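PDB 1XDI: Rv3303c-lpdA from Mycobacterium tuberculosis, which binds FAD and probably uses NADH or NADPH to reduce quinones to quinols, which may help the bacterium resist reactive oxygen species. Local coordinates for residues A[165-169]-A[250-256]; A[168-172]-A[271-277]. All coordinates share one frame; numbering follows the deposited sequence.

Contact 1. Residues A[165-169]-A[250-256]; sequences DGERI and TRTGAGV
R168 and V256 bring the two backbones nearest, with their CA atoms 6.7 Å apart. The 165-169 loop is a tight turn closed by its own bonds. D165 N donates to I169 O. D165 OD1 accepts from R168 N on the syn side of the carboxylate and from I169 N from above its plane. This is an Asx motif. D165 CG lies between the backbone N and the carbonyl carbon (chi1 67°), which folds the carboxylate back over the turn. The other segment is the tip of a beta hairpin: strand 246-251 turns through 252-255 into strand 256-260. T250 and L257 pair across it.

R251 reaches from this tip to the loop as an extended chain. Its NH2 forms a salt bridge with E167 OE1 at 2.6 Å, near the edge of the guanidinium. D165 OD2 lies 3.1 Å from R251 NE but well out of the guanidinium plane, so that link is one of charge alone. D165 therefore uses one oxygen for its own turn and the other for the hairpin.

R168 is extended from CG to NE and crosses R251 at about a right angle. R251 NH2 lies over one face of the R168 guanidinium, 3.3 Å from R168 NE. The carboxylates of D165 and E167, both bridged to R251, probably offset part of this repulsion. A254 O lies over the opposite face. R168 NH1 lies 2.7 Å from T252 O and 3.0 Å from G253 O. Deeper in the protein, I169 CD1 packs on V256 CG2 at 3.6 Å.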
loop_
_atom_site.group_PDB
_atom_site.type_symbol
_atom_site.label_atom_id
_atom_site.label_comp_id
_atom_site.label_asym_id
_atom_site.label_seq_id
_atom_site.Cartn_x
_atom_site.Cartn_y
_atom_site.Cartn_z
ATOM N N ASP A 165 -47.279 -16.348 21.517
ATOM C CA ASP A 165 -48.696 -16.063 21.520
ATOM C C ASP A 165 -48.965 -14.605 21.564
ATOM O O ASP A 165 -50.104 -14.192 21.676
ATOM C CB ASP A 165 -49.363 -16.758 22.712
ATOM C CG ASP A 165 -48.933 -16.192 24.067
ATOM O OD1 ASP A 165 -48.047 -15.294 24.146
ATOM O OD2 ASP A 165 -49.496 -16.664 25.069
ATOM N N GLY A 166 -47.915 -13.812 21.490
ATOM C CA GLY A 166 -48.106 -12.392 21.554
ATOM C C GLY A 166 -48.260 -11.859 22.960
ATOM O O GLY A 166 -47.869 -10.738 23.221
ATOM N N GLU A 167 -48.803 -12.617 23.899
ATOM C CA GLU A 167 -48.990 -12.033 25.220
ATOM C C GLU A 167 -47.951 -12.404 26.258
ATOM O O GLU A 167 -47.367 -11.534 26.901
ATOM C CB GLU A 167 -50.355 -12.416 25.812
ATOM C CG GLU A 167 -51.620 -12.187 24.969
ATOM C CD GLU A 167 -52.820 -12.978 25.535
ATOM O OE1 GLU A 167 -52.991 -12.897 26.792
ATOM O OE2 GLU A 167 -53.559 -13.657 24.738
ATOM N N ARG A 168 -47.751 -13.712 26.417
ATOM C CA ARG A 168 -46.859 -14.282 27.415
ATOM C C ARG A 168 -45.693 -15.091 26.851
ATOM O O ARG A 168 -44.606 -15.104 27.450
ATOM C CB ARG A 168 -47.689 -15.153 28.353
ATOM C CG ARG A 168 -48.720 -14.397 29.157
ATOM C CD ARG A 168 -49.385 -15.356 30.112
ATOM N NE ARG A 168 -50.576 -14.787 30.723
ATOM C CZ ARG A 168 -51.566 -15.502 31.251
ATOM N NH1 ARG A 168 -51.542 -16.841 31.262
ATOM N NH2 ARG A 168 -52.602 -14.848 31.760
ATOM N N ILE A 169 -45.942 -15.781 25.731
ATOM C CA ILE A 169 -44.922 -16.564 25.026
ATOM C C ILE A 169 -44.544 -15.554 23.930
ATOM O O ILE A 169 -45.380 -15.282 23.043
ATOM C CB ILE A 169 -45.501 -17.852 24.344
ATOM C CG1 ILE A 169 -46.307 -18.699 25.314
ATOM C CG2 ILE A 169 -44.352 -18.687 23.824
ATOM C CD1 ILE A 169 -45.505 -19.133 26.421
ATOM N N THR A 250 -45.356 -23.630 28.510
ATOM C CA THR A 250 -46.804 -23.635 28.752
ATOM C C THR A 250 -47.252 -22.337 29.366
ATOM O O THR A 250 -46.471 -21.624 29.993
ATOM C CB THR A 250 -47.176 -24.699 29.782
ATOM O OG1 THR A 250 -46.560 -25.937 29.430
ATOM C CG2 THR A 250 -48.669 -24.870 29.867
ATOM N N ARG A 251 -48.540 -22.075 29.238
ATOM C CA ARG A 251 -49.124 -20.884 29.821
ATOM C C ARG A 251 -49.847 -21.193 31.127
ATOM O O ARG A 251 -50.764 -21.990 31.173
ATOM C CB ARG A 251 -50.080 -20.268 28.841
ATOM C CG ARG A 251 -50.045 -18.804 28.916
ATOM C CD ARG A 251 -50.509 -18.231 27.628
ATOM N NE ARG A 251 -50.866 -16.832 27.803
ATOM C CZ ARG A 251 -52.105 -16.378 27.748
ATOM N NH1 ARG A 251 -53.121 -17.208 27.520
ATOM N NH2 ARG A 251 -52.319 -15.088 27.913
ATOM N N THR A 252 -49.419 -20.572 32.208
ATOM C CA THR A 252 -50.058 -20.845 33.481
ATOM C C THR A 252 -51.062 -19.780 33.801
ATOM O O THR A 252 -51.422 -18.955 32.964
ATOM C CB THR A 252 -49.052 -20.880 34.633
ATOM O OG1 THR A 252 -48.712 -19.543 35.029
ATOM C CG2 THR A 252 -47.826 -21.581 34.202
ATOM N N GLY A 253 -51.494 -19.810 35.045
ATOM C CA GLY A 253 -52.458 -18.857 35.522
ATOM C C GLY A 253 -52.210 -17.485 34.964
ATOM O O GLY A 253 -52.783 -17.105 33.945
ATOM N N ALA A 254 -51.337 -16.731 35.610
ATOM C CA ALA A 254 -51.092 -15.395 35.115
ATOM C C ALA A 254 -49.712 -15.283 34.495
ATOM O O ALA A 254 -49.376 -14.280 33.866
ATOM C CB ALA A 254 -51.249 -14.414 36.242
ATOM N N GLY A 255 -48.909 -16.326 34.658
ATOM C CA GLY A 255 -47.577 -16.268 34.093
ATOM C C GLY A 255 -47.308 -17.251 32.980
ATOM O O GLY A 255 -48.102 -17.439 32.047
ATOM N N VAL A 256 -46.177 -17.917 33.125
ATOM C CA VAL A 256 -45.718 -18.867 32.143
ATOM C C VAL A 256 -44.892 -19.982 32.832
ATOM O O VAL A 256 -44.097 -19.709 33.756
ATOM C CB VAL A 256 -44.901 -18.060 31.115
ATOM C CG1 VAL A 256 -43.544 -18.634 30.930
ATOM C CG2 VAL A 256 -45.676 -17.962 29.851
#

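Contact 2. Residues A[168-172]-A[271-277]; sequences RILTW and ALMTIGS. With FAD (flavin-adenine dinucleotide), chain C.
This is a parallel strand pair at one edge of the five-stranded parallel sheet that holds strands 169-171, 270-273 and 185-188, followed by a loop contact that leads to the flavin. I169 bridges A271, and L170 bridges L272. The axes of strands 169-171 and 271-273 approach to 4.5 Å and diverge by 34°. A271 N donates to R168 O at 2.7 Å and L170 N to A271 O at 2.6 Å, both nearly straight. M273 N donates to L170 O, somewhat bent (157°). The topology and the glycine pattern of residues 189-194 are consistent with the NAD(P)H-binding domain of this flavoprotein family.

Past the strands, W172 carries the contact. Its ring leaves the backbone with CG between the backbone N and the carbonyl carbon (chi1 61°), which turns it toward residues 275-277. G276 O lies in the ring plane, 3.7 Å from W172 CH2. S277 OG is at the same edge, 3.6 Å from W172 CH2. FAD C7M, at the dimethyl end of the flavin, lies over one ring face, offset toward its rim, 3.7 Å from W172 CD1. FAD C8M is 3.5 Å from W172 NE1. The indole N-H is taken by D47 OD1, which helps fix the rotation of the ring. L272 CD2 reaches forward along the strand direction to W172 N, 3.6 Å away.

Helix 192-203 packs here through F197, which touches both W172 and L272. I169, A271 and M273 share one face and rest on V249 of strand 246-251. Strand 185-188 flanks 270-273 on its other side and pairs with L272.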
loop_
_atom_site.group_PDB
_atom_site.type_symbol
_atom_site.label_atom_id
_atom_site.label_comp_id
_atom_site.label_asym_id
_atom_site.label_seq_id
_atom_site.Cartn_x
_atom_site.Cartn_y
_atom_site.Cartn_z
ATOM N N ARG A 168 -47.751 -13.712 26.417
ATOM C CA ARG A 168 -46.859 -14.282 27.415
ATOM C C ARG A 168 -45.693 -15.091 26.851
ATOM O O ARG A 168 -44.606 -15.104 27.450
ATOM C CB ARG A 168 -47.689 -15.153 28.353
ATOM C CG ARG A 168 -48.720 -14.397 29.157
ATOM C CD ARG A 168 -49.385 -15.356 30.112
ATOM N NE ARG A 168 -50.576 -14.787 30.723
ATOM C CZ ARG A 168 -51.566 -15.502 31.251
ATOM N NH1 ARG A 168 -51.542 -16.841 31.262
ATOM N NH2 ARG A 168 -52.602 -14.848 31.760
ATOM N N ILE A 169 -45.942 -15.781 25.731
ATOM C CA ILE A 169 -44.922 -16.564 25.026
ATOM C C ILE A 169 -44.544 -15.554 23.930
ATOM O O ILE A 169 -45.380 -15.282 23.043
ATOM C CB ILE A 169 -45.501 -17.852 24.344
ATOM C CG1 ILE A 169 -46.307 -18.699 25.314
ATOM C CG2 ILE A 169 -44.352 -18.687 23.824
ATOM C CD1 ILE A 169 -45.505 -19.133 26.421
ATOM N N LEU A 170 -43.329 -14.984 23.982
ATOM C CA LEU A 170 -42.931 -13.948 22.998
ATOM C C LEU A 170 -41.728 -14.189 22.132
ATOM O O LEU A 170 -40.766 -14.762 22.594
ATOM C CB LEU A 170 -42.626 -12.649 23.708
ATOM C CG LEU A 170 -43.606 -12.170 24.764
ATOM C CD1 LEU A 170 -43.117 -10.851 25.320
ATOM C CD2 LEU A 170 -44.973 -11.970 24.133
ATOM N N THR A 171 -41.764 -13.743 20.880
ATOM C CA THR A 171 -40.569 -13.839 20.018
ATOM C C THR A 171 -39.991 -12.430 20.210
ATOM O O THR A 171 -40.663 -11.552 20.700
ATOM C CB THR A 171 -40.885 -13.936 18.524
ATOM O OG1 THR A 171 -41.552 -12.733 18.138
ATOM C CG2 THR A 171 -41.758 -15.104 18.202
ATOM N N TRP A 172 -38.771 -12.169 19.825
ATOM C CA TRP A 172 -38.292 -10.803 20.009
ATOM C C TRP A 172 -39.097 -9.732 19.219
ATOM O O TRP A 172 -39.168 -8.556 19.646
ATOM C CB TRP A 172 -36.808 -10.731 19.650
ATOM C CG TRP A 172 -36.553 -11.079 18.274
ATOM C CD1 TRP A 172 -36.657 -10.263 17.196
ATOM C CD2 TRP A 172 -36.148 -12.350 17.782
ATOM N NE1 TRP A 172 -36.333 -10.943 16.053
ATOM C CE2 TRP A 172 -36.019 -12.235 16.386
ATOM C CE3 TRP A 172 -35.884 -13.571 18.376
ATOM C CZ2 TRP A 172 -35.634 -13.307 15.574
ATOM C CZ3 TRP A 172 -35.496 -14.643 17.553
ATOM C CH2 TRP A 172 -35.377 -14.499 16.173
ATOM N N ALA A 271 -42.221 -15.369 28.666
ATOM C CA ALA A 271 -41.103 -16.131 28.124
ATOM C C ALA A 271 -40.751 -15.493 26.765
ATOM O O ALA A 271 -41.617 -15.322 25.873
ATOM C CB ALA A 271 -41.473 -17.602 27.943
ATOM N N LEU A 272 -39.493 -15.089 26.632
ATOM C CA LEU A 272 -38.979 -14.523 25.393
ATOM C C LEU A 272 -38.251 -15.696 24.686
ATOM O O LEU A 272 -37.194 -16.173 25.183
ATOM C CB LEU A 272 -37.947 -13.412 25.690
ATOM C CG LEU A 272 -37.553 -12.412 24.567
ATOM C CD1 LEU A 272 -36.110 -12.043 24.679
ATOM C CD2 LEU A 272 -37.777 -12.993 23.196
ATOM N N MET A 273 -38.793 -16.193 23.569
ATOM C CA MET A 273 -38.078 -17.245 22.832
ATOM C C MET A 273 -36.922 -16.603 22.010
ATOM O O MET A 273 -37.126 -15.748 21.113
ATOM C CB MET A 273 -39.025 -18.019 21.919
ATOM C CG MET A 273 -39.984 -18.965 22.640
ATOM S SD MET A 273 -39.176 -19.876 23.990
ATOM C CE MET A 273 -40.293 -19.424 25.223
ATOM N N THR A 274 -35.697 -16.988 22.357
ATOM C CA THR A 274 -34.517 -16.453 21.702
ATOM C C THR A 274 -33.768 -17.554 21.022
ATOM O O THR A 274 -32.606 -17.809 21.264
ATOM C CB THR A 274 -33.636 -15.663 22.732
ATOM O OG1 THR A 274 -33.936 -14.262 22.602
ATOM C CG2 THR A 274 -32.149 -15.846 22.513
ATOM N N ILE A 275 -34.448 -18.288 20.180
ATOM C CA ILE A 275 -33.683 -19.302 19.493
ATOM C C ILE A 275 -33.101 -18.615 18.244
ATOM O O ILE A 275 -32.716 -17.420 18.290
ATOM C CB ILE A 275 -34.519 -20.436 19.029
ATOM C CG1 ILE A 275 -35.254 -21.076 20.189
ATOM C CG2 ILE A 275 -33.617 -21.408 18.361
ATOM C CD1 ILE A 275 -36.462 -21.765 19.669
ATOM N N GLY A 276 -33.029 -19.332 17.136
ATOM C CA GLY A 276 -32.506 -18.685 15.967
ATOM C C GLY A 276 -33.617 -18.299 15.022
ATOM O O GLY A 276 -34.728 -18.019 15.451
ATOM N N SER A 277 -33.295 -18.281 13.729
ATOM C CA SER A 277 -34.260 -17.951 12.700
ATOM C C SER A 277 -34.099 -18.943 11.570
ATOM O O SER A 277 -33.167 -19.742 11.576
ATOM C CB SER A 277 -34.018 -16.547 12.177
ATOM O OG SER A 277 -33.709 -15.686 13.259
HETATM P PA FAD C . -34.263 -8.885 5.809
HETATM O O1A FAD C . -34.737 -9.952 6.788
HETATM O O2A FAD C . -33.780 -7.571 6.419
HETATM O O5B FAD C . -35.454 -8.645 4.888
HETATM C C5B FAD C . -35.761 -9.316 3.663
HETATM C C4B FAD C . -37.116 -8.700 3.388
HETATM O O4B FAD C . -37.663 -9.148 2.174
HETATM C C3B FAD C . -38.297 -8.926 4.475
HETATM O O3B FAD C . -38.433 -7.857 5.413
HETATM C C2B FAD C . -39.508 -9.150 3.700
HETATM O O2B FAD C . -40.487 -8.110 3.628
HETATM C C1B FAD C . -39.050 -9.438 2.292
HETATM N N9A FAD C . -39.392 -10.683 1.729
HETATM C C8A FAD C . -39.368 -11.986 2.184
HETATM N N7A FAD C . -39.804 -12.857 1.310
HETATM C C5A FAD C . -40.134 -12.103 0.222
HETATM C C6A FAD C . -40.663 -12.393 -1.047
HETATM N N6A FAD C . -40.961 -13.618 -1.430
HETATM N N1A FAD C . -40.877 -11.345 -1.918
HETATM C C2A FAD C . -40.592 -10.077 -1.580
HETATM N N3A FAD C . -40.067 -9.704 -0.351
HETATM C C4A FAD C . -39.891 -10.862 0.475
HETATM N N1 FAD C . -27.389 -7.330 12.157
HETATM C C2 FAD C . -26.434 -6.365 12.329
HETATM O O2 FAD C . -25.596 -6.114 11.442
HETATM N N3 FAD C . -26.407 -5.663 13.512
HETATM C C4 FAD C . -27.268 -5.825 14.562
HETATM O O4 FAD C . -27.138 -5.126 15.566
HETATM C C4X FAD C . -28.192 -6.767 14.391
HETATM N N5 FAD C . -29.104 -6.947 15.469
HETATM C C5X FAD C . -30.094 -7.946 15.287
HETATM C C6 FAD C . -31.056 -8.180 16.295
HETATM C C7 FAD C . -32.068 -9.169 16.171
HETATM C C7M FAD C . -33.101 -9.372 17.307
HETATM C C8 FAD C . -32.086 -9.957 14.983
HETATM C C8M FAD C . -33.109 -11.056 14.752
HETATM C C9 FAD C . -31.183 -9.746 13.982
HETATM C C9A FAD C . -30.204 -8.763 14.072
HETATM N N10 FAD C . -29.207 -8.476 13.021
HETATM C C10 FAD C . -28.252 -7.513 13.178
HETATM C "C1'" FAD C . -29.327 -9.230 11.831
HETATM C "C2'" FAD C . -29.780 -8.461 10.625
HETATM O "O2'" FAD C . -31.055 -7.799 10.941
HETATM C "C3'" FAD C . -29.969 -9.335 9.417
HETATM O "O3'" FAD C . -28.710 -9.816 9.025
HETATM C "C4'" FAD C . -30.495 -8.629 8.183
HETATM O "O4'" FAD C . -31.830 -8.185 8.635
HETATM C "C5'" FAD C . -30.796 -9.430 7.013
HETATM O "O5'" FAD C . -31.168 -8.564 5.950
HETATM P P FAD C . -31.728 -9.057 4.579
HETATM O O1P FAD C . -31.842 -7.881 3.798
HETATM O O2P FAD C . -30.989 -10.195 3.991
HETATM O O3P FAD C . -33.104 -9.590 5.027
#

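Overall arrangement
The two contacts start from the same piece of chain, and R168 and I169 belong to both. Their centres are 12 Å apart, and they touch where V256 CG1 packs on A271 CB at 3.8 Å. Contact 1 lies at the surface, away from the annotated sites. It joins a loop to a hairpin tip, mostly through charged side chains. Contact 2 is partly buried. It is built from backbone hydrogen bonds between strands, apolar side chains and one aromatic ring on FAD. Residues 165-172 thus pass from a charged turn at the outside, along the sheet edge, to the flavin.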